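Long-range contact in DnaJ-like protein MG200 (PDB 4DCZ), which is of unknown function but belongs to the terminal organelle of Mycoplasma genitalium and carries an EAGR box, a motif involved in mycoplasma motility: residues Gln26-Pro38 / Trp46-Phe58. Residues are numbered along the deposited sequence; the frame is centred on the assembly and turned at random.
Sequences QNKDPDELRSKVP and WEALVGDTRYGYF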
ATOM      1  N   GLN A  26     -10.441  19.529   5.815  1.00137.18           N
ATOM      2  CA  GLN A  26      -9.169  18.883   6.232  1.00136.08           C
ATOM      3  C   GLN A  26      -9.269  17.346   6.330  1.00133.32           C
ATOM      4  O   GLN A  26     -10.360  16.786   6.307  1.00132.13           O
ATOM      5  CB  GLN A  26      -8.708  19.461   7.577  1.00132.33           C
ATOM      6  CG  GLN A  26      -9.786  19.405   8.696  1.00126.26           C
ATOM      7  CD  GLN A  26      -9.229  19.092  10.089  1.00122.76           C
ATOM      8  OE1 GLN A  26      -8.031  18.875  10.273  1.00123.37           O
ATOM      9  NE2 GLN A  26     -10.117  19.056  11.070  1.00119.77           N
ATOM     10  N   ASN A  27      -8.106  16.693   6.457  1.00133.90           N
ATOM     11  CA  ASN A  27      -7.957  15.216   6.561  1.00132.05           C
ATOM     12  C   ASN A  27      -7.979  14.730   8.028  1.00127.27           C
ATOM     13  O   ASN A  27      -7.942  15.559   8.948  1.00125.98           O
ATOM     14  CB  ASN A  27      -6.614  14.770   5.930  1.00135.77           C
ATOM     15  CG  ASN A  27      -6.672  14.617   4.420  1.00142.96           C
ATOM     16  OD1 ASN A  27      -6.086  15.413   3.668  1.00148.89           O
ATOM     17  ND2 ASN A  27      -7.352  13.572   3.969  1.00142.09           N
ATOM     18  N   LYS A  28      -8.020  13.396   8.230  1.00127.16           N
ATOM     19  CA  LYS A  28      -7.948  12.736   9.582  1.00125.39           C
ATOM     20  C   LYS A  28      -6.493  12.549  10.042  1.00126.24           C
ATOM     21  O   LYS A  28      -5.579  12.637   9.215  1.00128.01           O
ATOM     22  CB  LYS A  28      -8.652  11.359   9.602  1.00126.44           C
ATOM     23  CG  LYS A  28     -10.102  11.371  10.076  1.00128.33           C
ATOM     24  CD  LYS A  28     -10.569   9.977  10.409  1.00131.31           C
ATOM     25  CE  LYS A  28     -11.972   9.992  10.940  1.00136.09           C
ATOM     26  NZ  LYS A  28     -12.153   8.803  11.778  1.00141.53           N
ATOM     27  N   ASP A  29      -6.283  12.291  11.344  1.00127.47           N
ATOM     28  CA  ASP A  29      -4.913  12.188  11.909  1.00130.72           C
ATOM     29  C   ASP A  29      -4.390  10.718  11.757  1.00130.62           C
ATOM     30  O   ASP A  29      -5.205   9.785  11.674  1.00129.44           O
ATOM     31  CB  ASP A  29      -4.842  12.816  13.350  1.00134.95           C
ATOM     32  CG  ASP A  29      -4.514  11.808  14.470  1.00138.49           C
ATOM     33  OD1 ASP A  29      -5.397  11.003  14.840  1.00137.17           O
ATOM     34  OD2 ASP A  29      -3.383  11.860  15.016  1.00142.83           O
ATOM     35  N   PRO A  30      -3.045  10.523  11.669  1.00133.46           N
ATOM     36  CA  PRO A  30      -2.386   9.224  11.356  1.00133.05           C
ATOM     37  C   PRO A  30      -2.863   7.918  12.064  1.00132.93           C
ATOM     38  O   PRO A  30      -3.306   7.005  11.358  1.00130.50           O
ATOM     39  CB  PRO A  30      -0.911   9.500  11.671  1.00138.32           C
ATOM     40  CG  PRO A  30      -0.854  10.843  12.402  1.00143.24           C
ATOM     41  CD  PRO A  30      -2.040  11.589  11.877  1.00138.91           C
ATOM     42  N   ASP A  31      -2.729   7.809  13.405  1.00 88.94           N
ATOM     43  CA  ASP A  31      -3.355   6.709  14.207  1.00 93.07           C
ATOM     44  C   ASP A  31      -4.722   6.209  13.580  1.00 91.91           C
ATOM     45  O   ASP A  31      -4.852   5.032  13.206  1.00 91.89           O
ATOM     46  CB  ASP A  31      -3.566   7.119  15.709  1.00 99.84           C
ATOM     47  CG  ASP A  31      -2.247   7.139  16.550  1.00102.75           C
ATOM     48  OD1 ASP A  31      -1.162   7.398  15.970  1.00 99.54           O
ATOM     49  OD2 ASP A  31      -2.309   6.906  17.788  1.00103.54           O
ATOM     50  N   GLU A  32      -5.712   7.103  13.432  1.00 91.40           N
ATOM     51  CA  GLU A  32      -7.056   6.700  12.980  1.00 90.48           C
ATOM     52  C   GLU A  32      -7.160   6.299  11.512  1.00 83.47           C
ATOM     53  O   GLU A  32      -7.949   5.411  11.194  1.00 84.13           O
ATOM     54  CB  GLU A  32      -8.123   7.791  13.259  1.00 93.83           C
ATOM     55  CG  GLU A  32      -8.920   7.600  14.561  1.00101.90           C
ATOM     56  CD  GLU A  32      -8.179   8.143  15.781  1.00108.64           C
ATOM     57  OE1 GLU A  32      -7.753   9.321  15.734  1.00109.31           O
ATOM     58  OE2 GLU A  32      -8.022   7.405  16.784  1.00113.70           O
ATOM     59  N   LEU A  33      -6.389   6.932  10.627  1.00 77.21           N
ATOM     60  CA  LEU A  33      -6.779   6.997   9.196  1.00 71.23           C
ATOM     61  C   LEU A  33      -6.916   5.683   8.529  1.00 68.48           C
ATOM     62  O   LEU A  33      -5.997   4.886   8.616  1.00 67.61           O
ATOM     63  CB  LEU A  33      -5.781   7.802   8.355  1.00 67.32           C
ATOM     64  CG  LEU A  33      -6.084   7.856   6.840  1.00 63.58           C
ATOM     65  CD1 LEU A  33      -7.532   8.315   6.524  1.00 61.90           C
ATOM     66  CD2 LEU A  33      -5.063   8.696   6.119  1.00 59.48           C
ATOM     67  N   ARG A  34      -8.029   5.486   7.816  1.00 67.17           N
ATOM     68  CA  ARG A  34      -8.144   4.358   6.907  1.00 65.33           C
ATOM     69  C   ARG A  34      -9.119   4.578   5.772  1.00 62.91           C
ATOM     70  O   ARG A  34      -9.870   5.521   5.800  1.00 64.26           O
ATOM     71  CB  ARG A  34      -8.491   3.110   7.685  1.00 69.37           C
ATOM     72  CG  ARG A  34      -9.764   3.171   8.500  1.00 76.00           C
ATOM     73  CD  ARG A  34      -9.978   1.809   9.151  1.00 81.86           C
ATOM     74  NE  ARG A  34      -9.253   1.727  10.419  1.00 86.99           N
ATOM     75  CZ  ARG A  34      -8.527   0.692  10.855  1.00 90.19           C
ATOM     76  NH1 ARG A  34      -8.346  -0.409  10.118  1.00 89.72           N
ATOM     77  NH2 ARG A  34      -7.951   0.774  12.053  1.00 93.09           N
ATOM     78  N   SER A  35      -9.086   3.712   4.770  1.00 60.07           N
ATOM     79  CA  SER A  35      -9.755   3.985   3.522  1.00 58.19           C
ATOM     80  C   SER A  35     -11.244   3.972   3.656  1.00 61.20           C
ATOM     81  O   SER A  35     -11.808   3.198   4.377  1.00 63.61           O
ATOM     82  CB  SER A  35      -9.392   2.937   2.499  1.00 56.98           C
ATOM     83  OG  SER A  35      -9.432   1.639   3.058  1.00 58.31           O
ATOM     84  N   LYS A  36     -11.888   4.823   2.898  1.00 61.71           N
ATOM     85  CA  LYS A  36     -13.333   4.950   2.944  1.00 65.54           C
ATOM     86  C   LYS A  36     -13.989   3.602   3.080  1.00 67.93           C
ATOM     87  O   LYS A  36     -14.770   3.412   3.992  1.00 71.29           O
ATOM     88  CB  LYS A  36     -13.813   5.665   1.674  1.00 65.20           C
ATOM     89  CG  LYS A  36     -15.307   5.608   1.374  1.00 70.57           C
ATOM     90  CD  LYS A  36     -16.123   6.711   2.110  1.00 76.77           C
ATOM     91  CE  LYS A  36     -17.456   6.998   1.387  1.00 80.62           C
ATOM     92  NZ  LYS A  36     -17.181   7.391  -0.048  1.00 79.31           N
ATOM     93  N   VAL A  37     -13.695   2.671   2.169  1.00 67.29           N
ATOM     94  CA  VAL A  37     -14.226   1.281   2.304  1.00 70.22           C
ATOM     95  C   VAL A  37     -13.139   0.353   2.840  1.00 69.84           C
ATOM     96  O   VAL A  37     -12.016   0.344   2.307  1.00 67.38           O
ATOM     97  CB  VAL A  37     -14.712   0.660   0.980  1.00 70.34           C
ATOM     98  CG1 VAL A  37     -15.228  -0.770   1.225  1.00 72.85           C
ATOM     99  CG2 VAL A  37     -15.771   1.550   0.312  1.00 71.34           C
ATOM    100  N   PRO A  38     -13.453  -0.423   3.892  1.00 73.08           N
ATOM    101  CA  PRO A  38     -12.475  -1.399   4.389  1.00 72.96           C
ATOM    102  C   PRO A  38     -12.125  -2.474   3.330  1.00 71.59           C
ATOM    103  O   PRO A  38     -13.012  -2.975   2.603  1.00 72.32           O
ATOM    104  CB  PRO A  38     -13.168  -2.018   5.628  1.00 78.13           C
ATOM    105  CG  PRO A  38     -14.628  -1.757   5.454  1.00 80.64           C
ATOM    106  CD  PRO A  38     -14.723  -0.474   4.648  1.00 77.94           C
ATOM    107  N   TRP A  46      -5.774   7.955  -1.641  1.00 42.58           N
ATOM    108  CA  TRP A  46      -4.436   8.542  -1.690  1.00 41.72           C
ATOM    109  C   TRP A  46      -4.439  10.032  -2.055  1.00 40.98           C
ATOM    110  O   TRP A  46      -3.674  10.806  -1.476  1.00 41.32           O
ATOM    111  CB  TRP A  46      -3.540   7.860  -2.716  1.00 41.43           C
ATOM    112  CG  TRP A  46      -3.163   6.438  -2.509  1.00 41.52           C
ATOM    113  CD1 TRP A  46      -3.819   5.370  -2.991  1.00 42.35           C
ATOM    114  CD2 TRP A  46      -1.977   5.929  -1.891  1.00 43.83           C
ATOM    115  NE1 TRP A  46      -3.151   4.215  -2.692  1.00 43.63           N
ATOM    116  CE2 TRP A  46      -2.012   4.531  -2.016  1.00 45.51           C
ATOM    117  CE3 TRP A  46      -0.897   6.515  -1.228  1.00 46.11           C
ATOM    118  CZ2 TRP A  46      -1.009   3.705  -1.508  1.00 47.49           C
ATOM    119  CZ3 TRP A  46       0.111   5.701  -0.742  1.00 46.22           C
ATOM    120  CH2 TRP A  46       0.048   4.309  -0.889  1.00 48.23           C
ATOM    121  N   GLU A  47      -5.230  10.436  -3.034  1.00 39.77           N
ATOM    122  CA  GLU A  47      -5.136  11.804  -3.468  1.00 40.71           C
ATOM    123  C   GLU A  47      -5.571  12.771  -2.370  1.00 40.66           C
ATOM    124  O   GLU A  47      -5.059  13.884  -2.274  1.00 41.53           O
ATOM    125  CB  GLU A  47      -5.945  12.030  -4.700  1.00 42.57           C
ATOM    126  CG  GLU A  47      -5.446  11.246  -5.879  1.00 46.15           C
ATOM    127  CD  GLU A  47      -4.261  11.867  -6.545  1.00 51.79           C
ATOM    128  OE1 GLU A  47      -4.405  13.040  -6.995  1.00 60.52           O
ATOM    129  OE2 GLU A  47      -3.207  11.183  -6.656  1.00 51.32           O
ATOM    130  N   ALA A  48      -6.476  12.358  -1.509  1.00 39.83           N
ATOM    131  CA  ALA A  48      -6.911  13.262  -0.448  1.00 41.49           C
ATOM    132  C   ALA A  48      -5.673  13.666   0.372  1.00 41.42           C
ATOM    133  O   ALA A  48      -5.567  14.797   0.882  1.00 44.47           O
ATOM    134  CB  ALA A  48      -7.994  12.620   0.411  1.00 41.49           C
ATOM    135  N   LEU A  49      -4.711  12.767   0.434  1.00 39.24           N
ATOM    136  CA  LEU A  49      -3.556  12.965   1.267  1.00 39.95           C
ATOM    137  C   LEU A  49      -2.409  13.706   0.569  1.00 40.37           C
ATOM    138  O   LEU A  49      -1.491  14.185   1.248  1.00 41.90           O
ATOM    139  CB  LEU A  49      -3.005  11.626   1.754  1.00 39.02           C
ATOM    140  CG  LEU A  49      -3.984  10.630   2.372  1.00 38.80           C
ATOM    141  CD1 LEU A  49      -3.288   9.269   2.502  1.00 38.18           C
ATOM    142  CD2 LEU A  49      -4.492  11.105   3.714  1.00 38.78           C
ATOM    143  N   VAL A  50      -2.428  13.794  -0.759  1.00 39.33           N
ATOM    144  CA  VAL A  50      -1.360  14.525  -1.448  1.00 39.42           C
ATOM    145  C   VAL A  50      -1.292  15.971  -0.939  1.00 42.56           C
ATOM    146  O   VAL A  50      -2.306  16.635  -0.767  1.00 44.15           O
ATOM    147  CB  VAL A  50      -1.539  14.494  -2.975  1.00 38.68           C
ATOM    148  CG1 VAL A  50      -0.533  15.355  -3.633  1.00 36.98           C
ATOM    149  CG2 VAL A  50      -1.393  13.086  -3.462  1.00 35.57           C
ATOM    150  N   GLY A  51      -0.089  16.440  -0.659  1.00 44.49           N
ATOM    151  CA  GLY A  51       0.110  17.821  -0.238  1.00 48.35           C
ATOM    152  C   GLY A  51      -0.013  18.047   1.259  1.00 50.65           C
ATOM    153  O   GLY A  51       0.156  19.178   1.734  1.00 53.58           O
ATOM    154  N   ASP A  52      -0.301  16.979   2.001  1.00 49.71           N
ATOM    155  CA  ASP A  52      -0.621  17.104   3.406  1.00 51.83           C
ATOM    156  C   ASP A  52       0.574  16.534   4.081  1.00 52.47           C
ATOM    157  O   ASP A  52       0.811  15.348   4.000  1.00 50.78           O
ATOM    158  CB  ASP A  52      -1.889  16.323   3.739  1.00 51.04           C
ATOM    159  CG  ASP A  52      -2.173  16.222   5.250  1.00 53.31           C
ATOM    160  OD1 ASP A  52      -1.259  16.467   6.085  1.00 53.64           O
ATOM    161  OD2 ASP A  52      -3.326  15.821   5.593  1.00 52.17           O
ATOM    162  N   THR A  53       1.323  17.383   4.767  1.00 56.06           N
ATOM    163  CA  THR A  53       2.674  17.029   5.141  1.00 57.25           C
ATOM    164  C   THR A  53       2.707  16.034   6.308  1.00 58.88           C
ATOM    165  O   THR A  53       3.784  15.544   6.675  1.00 59.26           O
ATOM    166  CB  THR A  53       3.475  18.275   5.473  1.00 60.44           C
ATOM    167  OG1 THR A  53       2.775  18.955   6.501  1.00 62.98           O
ATOM    168  CG2 THR A  53       3.640  19.195   4.231  1.00 58.02           C
ATOM    169  N   ARG A  54       1.547  15.707   6.886  1.00 60.09           N
ATOM    170  CA  ARG A  54       1.513  14.552   7.792  1.00 61.80           C
ATOM    171  C   ARG A  54       1.887  13.277   7.047  1.00 59.00           C
ATOM    172  O   ARG A  54       2.457  12.396   7.646  1.00 61.04           O
ATOM    173  CB  ARG A  54       0.134  14.298   8.412  1.00 63.31           C
ATOM    174  CG  ARG A  54      -0.173  15.012   9.741  1.00 69.86           C
ATOM    175  CD  ARG A  54      -0.962  16.322   9.503  1.00 74.05           C
ATOM    176  NE  ARG A  54      -2.070  16.139   8.555  1.00 72.09           N
ATOM    177  CZ  ARG A  54      -3.269  15.664   8.886  1.00 74.56           C
ATOM    178  NH1 ARG A  54      -3.555  15.346  10.148  1.00 78.36           N
ATOM    179  NH2 ARG A  54      -4.198  15.518   7.952  1.00 72.95           N
ATOM    180  N   TYR A  55       1.552  13.179   5.768  1.00 55.99           N
ATOM    181  CA  TYR A  55       1.590  11.909   5.030  1.00 54.12           C
ATOM    182  C   TYR A  55       2.682  11.791   3.976  1.00 53.36           C
ATOM    183  O   TYR A  55       2.963  10.700   3.465  1.00 51.69           O
ATOM    184  CB  TYR A  55       0.231  11.693   4.369  1.00 52.92           C
ATOM    185  CG  TYR A  55      -0.868  11.650   5.411  1.00 55.21           C
ATOM    186  CD1 TYR A  55      -0.951  10.598   6.282  1.00 57.84           C
ATOM    187  CD2 TYR A  55      -1.767  12.674   5.560  1.00 57.88           C
ATOM    188  CE1 TYR A  55      -1.906  10.543   7.266  1.00 59.64           C
ATOM    189  CE2 TYR A  55      -2.738  12.624   6.548  1.00 61.17           C
ATOM    190  CZ  TYR A  55      -2.789  11.539   7.402  1.00 61.36           C
ATOM    191  OH  TYR A  55      -3.717  11.427   8.417  1.00 66.32           O
ATOM    192  N   GLY A  56       3.305  12.913   3.665  1.00 54.43           N
ATOM    193  CA  GLY A  56       4.456  12.915   2.788  1.00 54.69           C
ATOM    194  C   GLY A  56       5.133  14.274   2.775  1.00 57.03           C
ATOM    195  O   GLY A  56       4.888  15.128   3.651  1.00 57.70           O
ATOM    196  N   TYR A  57       5.959  14.473   1.753  1.00 58.03           N
ATOM    197  CA  TYR A  57       6.641  15.740   1.527  1.00 61.63           C
ATOM    198  C   TYR A  57       6.899  15.907   0.031  1.00 61.91           C
ATOM    199  O   TYR A  57       6.890  14.939  -0.724  1.00 59.81           O
ATOM    200  CB  TYR A  57       7.991  15.821   2.323  1.00 64.92           C
ATOM    201  CG  TYR A  57       8.943  14.670   2.012  1.00 67.07           C
ATOM    202  CD1 TYR A  57       9.942  14.791   1.032  1.00 70.45           C
ATOM    203  CD2 TYR A  57       8.797  13.440   2.656  1.00 66.99           C
ATOM    204  CE1 TYR A  57      10.780  13.713   0.727  1.00 72.50           C
ATOM    205  CE2 TYR A  57       9.612  12.374   2.364  1.00 68.61           C
ATOM    206  CZ  TYR A  57      10.597  12.503   1.403  1.00 72.39           C
ATOM    207  OH  TYR A  57      11.391  11.406   1.136  1.00 75.33           O
ATOM    208  N   PHE A  58       7.151  17.143  -0.377  1.00 65.02           N
ATOM    209  CA  PHE A  58       7.612  17.416  -1.723  1.00 67.51           C
ATOM    210  C   PHE A  58       9.133  17.343  -1.790  1.00 72.61           C
ATOM    211  O   PHE A  58       9.819  18.131  -1.147  1.00 75.49           O
ATOM    212  CB  PHE A  58       7.118  18.771  -2.185  1.00 68.37           C
ATOM    213  CG  PHE A  58       5.723  18.744  -2.701  1.00 64.90           C
ATOM    214  CD1 PHE A  58       5.447  18.199  -3.955  1.00 64.19           C
ATOM    215  CD2 PHE A  58       4.673  19.252  -1.943  1.00 63.49           C
ATOM    216  CE1 PHE A  58       4.143  18.157  -4.444  1.00 62.48           C
ATOM    217  CE2 PHE A  58       3.349  19.219  -2.417  1.00 61.37           C
ATOM    218  CZ  PHE A  58       3.086  18.676  -3.669  1.00 61.73           C
TER
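The irregular 26-38 loop passes the turns that link helix 43-47 to strand 56-58, with the CA atoms of Asn-27 and Leu-49 7.2 Å apart. Tyr-55 OH donates a hydrogen bond to Lys-28 O. The carbonyl oxygen lies at the edge of the ring, near its plane. The modelled distance between Tyr-55 OH and Lys-28 O, 2.4 Å, is very short, and at 2.9 Å resolution its exact value carries little weight. Leu-49 CD2 lies over one face of the Tyr-55 ring and Arg-54 CB over the opposite face, both offset toward the rim. Leu-33 runs at a slant to Tyr-55, with Leu-33 CD2 3.8 Å from Tyr-55 CE1. Leu-33 CD2 also meets Leu-49 CD2 tip to tip at 3.5 Å. Leu-33 CG is anti to the backbone N (chi1 177°), which carries the branch toward this pair. Beside the tyrosine, Arg-54 bends at chi2 and chi3 and forms a side-on salt bridge with Asp-52. Arg-54 NE donates to OD1 and Arg-54 NH2 to OD2, both on syn lone pairs and near the guanidinium plane. OD1 also accepts from Arg-54 N, closing an Asx turn. Asn-27 CB lies at the guanidinium edge, beside NH2, though Asn-27 is poorly ordered. Leu-49 and Tyr-55 both reach Trp-76, and Pro-30 touches Trp-78. The contact thus lays the N-terminal loop against the EAGR box. Its chemistry is mixed: one hydrogen bond, modelled too short to trust in detail, links Tyr-55 to the loop backbone, leucine methyls pack beside it, and Asp-52 probably offsets much of Arg-54's charge and limits its rotation.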